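Local coordinates for glideosome-associated protein 50 (PDB 3TGH) that probably anchors the glideosome, the motor complex behind parasite gliding and host cell invasion, in the inner membrane complex, and has a phosphatase-like fold, at residues Phe37-Gly42 / Pro75-Leu80; Leu9-Lys14 / Pro41-Ile46. All blocks are in the same frame, centred on the assembly; numbering follows the deposited sequence.

Contact 1 (Phe37-Gly42 / Pro75-Leu80); sequences FIVSPG and PFFTVL
Strands 37-40 and 75-78 lie side by side and parallel, joined through helix 56-62 as a beta-alpha-beta unit of the metallophosphoesterase fold. Ile38 reaches the neighbouring strand from both its backbone ends: its N donates to Pro75 O at 3.0 Å, and its O receives Phe77 N at 2.8 Å. Further on, Ser40 N bonds to Phe77 O, more bent at 142°. Side chains alternate between the two faces of the sheet. On one, the edge of the Phe77 ring is turned toward the face of Phe37 in an offset edge-to-face pair, planes at 83°, with Phe77 CE2 3.7 Å from Phe37 CD1. On the other, Phe76 holds CG anti to its N (chi1 -173°), which carries the ring along its partner strand: CD1 meets Ile38 CG2, while CZ lies 3.7 Å from Ser40 CB. Thr78 OG1 approaches the same CB at 3.4 Å, but its hydrogen bond probably goes to Asn44 OD1; Ser40 OG is bonded to Leu9 O. Beyond the strands, Val79 CG2 packs on Ser40 O. Strand 4-8 continues the sheet past 37-40 and strand 120-122 past 75-78, while Tyr130 stacks on Phe77.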
# COMPACT_ATOMS: atom_id res chain seq x y z
N PHE A 37 -3.84 11.45 -2.72
CA PHE A 37 -2.91 10.84 -1.77
C PHE A 37 -2.16 9.67 -2.39
O PHE A 37 -2.51 9.20 -3.47
CB PHE A 37 -3.60 10.40 -0.46
CG PHE A 37 -4.66 9.36 -0.63
CD1 PHE A 37 -4.37 8.01 -0.48
CD2 PHE A 37 -5.97 9.73 -0.91
CE1 PHE A 37 -5.37 7.04 -0.61
CE2 PHE A 37 -6.97 8.78 -1.06
CZ PHE A 37 -6.66 7.43 -0.90
N ILE A 38 -1.10 9.27 -1.71
CA ILE A 38 -0.22 8.21 -2.17
C ILE A 38 -0.22 7.11 -1.12
O ILE A 38 -0.24 7.38 0.08
CB ILE A 38 1.23 8.73 -2.37
CG1 ILE A 38 1.26 9.89 -3.38
CG2 ILE A 38 2.17 7.61 -2.80
CD1 ILE A 38 2.46 10.82 -3.20
N VAL A 39 -0.20 5.85 -1.57
CA VAL A 39 0.08 4.73 -0.70
C VAL A 39 1.38 4.09 -1.15
O VAL A 39 1.71 4.12 -2.34
CB VAL A 39 -1.06 3.67 -0.68
CG1 VAL A 39 -2.39 4.29 -0.25
CG2 VAL A 39 -1.19 2.97 -2.04
N SER A 40 2.11 3.50 -0.22
CA SER A 40 3.40 2.88 -0.54
C SER A 40 3.49 1.44 -0.07
O SER A 40 3.75 1.20 1.11
CB SER A 40 4.53 3.70 0.06
OG SER A 40 5.79 3.15 -0.28
N PRO A 41 3.25 0.47 -0.98
CA PRO A 41 3.47 -0.92 -0.65
C PRO A 41 4.95 -1.25 -0.66
O PRO A 41 5.79 -0.38 -0.89
CB PRO A 41 2.70 -1.66 -1.76
CG PRO A 41 2.86 -0.79 -2.93
CD PRO A 41 2.83 0.63 -2.39
N GLY A 42 5.28 -2.50 -0.39
CA GLY A 42 6.67 -2.93 -0.39
C GLY A 42 7.47 -2.30 0.73
O GLY A 42 6.92 -1.89 1.75
N PRO A 75 -0.92 13.35 1.63
CA PRO A 75 -0.54 12.20 2.46
C PRO A 75 0.23 11.15 1.68
O PRO A 75 -0.08 10.91 0.52
CB PRO A 75 -1.89 11.64 2.92
CG PRO A 75 -2.81 12.79 2.86
CD PRO A 75 -2.38 13.56 1.65
N PHE A 76 1.22 10.56 2.35
CA PHE A 76 2.02 9.44 1.85
C PHE A 76 1.87 8.33 2.90
O PHE A 76 2.62 8.30 3.89
CB PHE A 76 3.47 9.90 1.70
CG PHE A 76 4.38 8.89 1.04
CD1 PHE A 76 4.55 8.89 -0.33
CD2 PHE A 76 5.11 7.99 1.80
CE1 PHE A 76 5.40 7.97 -0.94
CE2 PHE A 76 5.96 7.07 1.19
CZ PHE A 76 6.10 7.07 -0.18
N PHE A 77 0.86 7.47 2.70
CA PHE A 77 0.52 6.42 3.65
C PHE A 77 1.43 5.26 3.35
O PHE A 77 1.33 4.65 2.28
CB PHE A 77 -0.93 5.94 3.48
CG PHE A 77 -1.97 6.99 3.80
CD1 PHE A 77 -2.26 7.31 5.11
CD2 PHE A 77 -2.69 7.59 2.78
CE1 PHE A 77 -3.23 8.27 5.40
CE2 PHE A 77 -3.65 8.55 3.06
CZ PHE A 77 -3.93 8.88 4.37
N THR A 78 2.32 4.94 4.28
CA THR A 78 3.30 3.90 4.02
C THR A 78 3.30 2.80 5.07
O THR A 78 2.66 2.90 6.11
CB THR A 78 4.70 4.50 3.83
OG1 THR A 78 5.56 3.48 3.30
CG2 THR A 78 5.27 5.04 5.13
N VAL A 79 3.96 1.70 4.72
CA VAL A 79 4.22 0.60 5.62
C VAL A 79 5.68 0.19 5.45
O VAL A 79 6.34 0.61 4.50
CB VAL A 79 3.36 -0.65 5.28
CG1 VAL A 79 1.89 -0.37 5.54
CG2 VAL A 79 3.59 -1.08 3.83
N LEU A 80 6.16 -0.62 6.38
CA LEU A 80 7.50 -1.17 6.30
C LEU A 80 7.50 -2.47 5.52
O LEU A 80 6.55 -3.26 5.58
CB LEU A 80 8.05 -1.43 7.69
CG LEU A 80 8.92 -0.33 8.32
CD1 LEU A 80 8.59 1.08 7.88
CD2 LEU A 80 8.98 -0.48 9.81

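Contact 2 (Leu9-Lys14 / Pro41-Ile46); sequences LGDWGK and PGSNFI
Trp12 presents one face of its indole to the backbone of Asn44, whose O sits 3.6 Å above the ring plane and over its centre. The far edge of the same indole points at Phe45 in an edge-to-face pair, with CH2 above the phenyl face, offset toward the rim, and 3.9 Å from Phe45 CZ. The ring planes are 62° apart. Both segments are loops that leave parallel strands, 4-8 and 37-40, at the carboxyl ends where the metallophosphoesterase fold builds its metal site. Alongside, the Asn44 amide points the same way as the indole, and its plane is turned 47° from it. Trp12 NE1 bonds only weakly to Asn44 OD1; its stronger partner is Ser40 OG, and Asn44 OD1 in turn probably has Thr78 OG1.

Asp11 belongs to the Gly-Asp pair that this family carries after its first strand, and its side chain lies about 5 Å from that of His233, an experimentally identified metal ligand. With CG beside the backbone N (chi1 -62°), the carboxylate swings over the other loop: OD1 takes Ser43 N at 2.9 Å from above the carboxylate plane, while OD2 accepts His233 N and is thereby tied to the metal-binding loop.

Farther along, Gly13 centres an inverse gamma turn. Its N makes a weak bond to Asn44 O, and its O accepts Ile46 N almost straight. Ile46 turns its side chain toward the first loop, CG1 touching Lys14 CB at 3.8 Å and CD1 reaching Asp11 O. A water completes the joint, donating to Asp11 OD1 at 2.8 Å and accepting from Ser43 OG at 2.6 Å.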
# COMPACT_ATOMS: atom_id res chain seq x y z
N LEU A 9 3.24 3.60 -4.99
CA LEU A 9 4.67 3.61 -5.29
C LEU A 9 5.39 2.69 -4.29
O LEU A 9 5.33 2.92 -3.09
CB LEU A 9 5.22 5.03 -5.16
CG LEU A 9 6.72 5.18 -5.47
CD1 LEU A 9 6.97 5.04 -6.97
CD2 LEU A 9 7.24 6.51 -4.93
N GLY A 10 6.06 1.66 -4.78
CA GLY A 10 6.67 0.66 -3.87
C GLY A 10 8.15 0.45 -4.06
O GLY A 10 8.66 0.57 -5.17
N ASP A 11 8.85 0.15 -2.96
CA ASP A 11 10.27 -0.21 -3.00
C ASP A 11 11.11 0.83 -3.73
O ASP A 11 11.95 0.52 -4.58
CB ASP A 11 10.42 -1.59 -3.62
CG ASP A 11 9.72 -2.67 -2.81
OD1 ASP A 11 10.29 -3.11 -1.79
OD2 ASP A 11 8.60 -3.07 -3.16
N TRP A 12 10.88 2.08 -3.34
CA TRP A 12 11.27 3.27 -4.10
C TRP A 12 12.58 3.89 -3.61
O TRP A 12 13.21 4.68 -4.34
CB TRP A 12 10.12 4.29 -4.04
CG TRP A 12 9.63 4.50 -2.64
CD1 TRP A 12 8.52 3.94 -2.07
CD2 TRP A 12 10.25 5.30 -1.62
NE1 TRP A 12 8.42 4.33 -0.75
CE2 TRP A 12 9.46 5.18 -0.46
CE3 TRP A 12 11.38 6.12 -1.58
CZ2 TRP A 12 9.78 5.82 0.73
CZ3 TRP A 12 11.70 6.77 -0.39
CH2 TRP A 12 10.90 6.61 0.75
N GLY A 13 13.00 3.55 -2.40
CA GLY A 13 14.11 4.24 -1.75
C GLY A 13 15.50 3.71 -2.05
O GLY A 13 16.10 3.05 -1.20
N LYS A 14 15.99 4.02 -3.24
CA LYS A 14 17.35 3.68 -3.65
C LYS A 14 17.80 4.66 -4.73
O LYS A 14 17.03 5.00 -5.63
CB LYS A 14 17.40 2.25 -4.19
CG LYS A 14 18.82 1.74 -4.45
CD LYS A 14 18.84 0.30 -4.93
CE LYS A 14 20.27 -0.18 -5.15
NZ LYS A 14 20.34 -1.60 -5.60
N PRO A 41 3.25 0.47 -0.98
CA PRO A 41 3.47 -0.92 -0.65
C PRO A 41 4.95 -1.25 -0.66
O PRO A 41 5.79 -0.38 -0.89
CB PRO A 41 2.70 -1.66 -1.76
CG PRO A 41 2.86 -0.79 -2.93
CD PRO A 41 2.83 0.63 -2.39
N GLY A 42 5.28 -2.50 -0.39
CA GLY A 42 6.67 -2.93 -0.39
C GLY A 42 7.47 -2.30 0.73
O GLY A 42 6.92 -1.89 1.75
N SER A 43 8.78 -2.21 0.52
CA SER A 43 9.66 -1.49 1.44
C SER A 43 9.72 -0.01 1.07
O SER A 43 9.32 0.39 -0.03
CB SER A 43 11.07 -2.08 1.41
OG SER A 43 11.09 -3.39 1.97
N ASN A 44 10.22 0.79 2.00
CA ASN A 44 10.51 2.20 1.73
C ASN A 44 11.96 2.35 1.28
O ASN A 44 12.23 2.69 0.12
CB ASN A 44 10.25 3.06 2.97
CG ASN A 44 8.79 3.14 3.32
OD1 ASN A 44 7.93 3.35 2.45
ND2 ASN A 44 8.48 2.96 4.61
N PHE A 45 12.89 2.07 2.19
CA PHE A 45 14.30 2.24 1.92
C PHE A 45 14.94 0.89 1.70
O PHE A 45 14.95 0.04 2.60
CB PHE A 45 14.98 2.98 3.07
CG PHE A 45 14.50 4.39 3.25
CD1 PHE A 45 15.11 5.44 2.58
CD2 PHE A 45 13.42 4.66 4.08
CE1 PHE A 45 14.66 6.74 2.75
CE2 PHE A 45 12.97 5.96 4.24
CZ PHE A 45 13.58 7.00 3.58
N ILE A 46 15.51 0.69 0.52
CA ILE A 46 16.07 -0.60 0.14
C ILE A 46 17.24 -1.00 1.05
O ILE A 46 17.41 -2.17 1.34
CB ILE A 46 16.48 -0.63 -1.35
CG1 ILE A 46 15.28 -0.31 -2.26
CG2 ILE A 46 17.09 -2.00 -1.72
CD1 ILE A 46 14.06 -1.19 -2.03
O HOH W 1 10.31 -5.11 0.15

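How the contacts relate
The two contacts have centres about 9 Å apart and share Pro41 and Gly42, where strand 37-40 runs out into its loop. Along the chain, 9-14 comes first, then 37-42 running into 41-46, and finally 75-80. Contact 1 lies within the mixed sheet that also holds strand 4-8, whereas contact 2 joins loops at the carboxyl ends of strands 4-8 and 37-40. Residues of 75-80 meet the loops directly: Phe76 CZ packs against Trp12 NE1, and Val79 O lies against Asn44 ND2. Both contacts come close to His233, consistent with a metal-binding phosphatase scaffold retained in a protein that serves as an anchor.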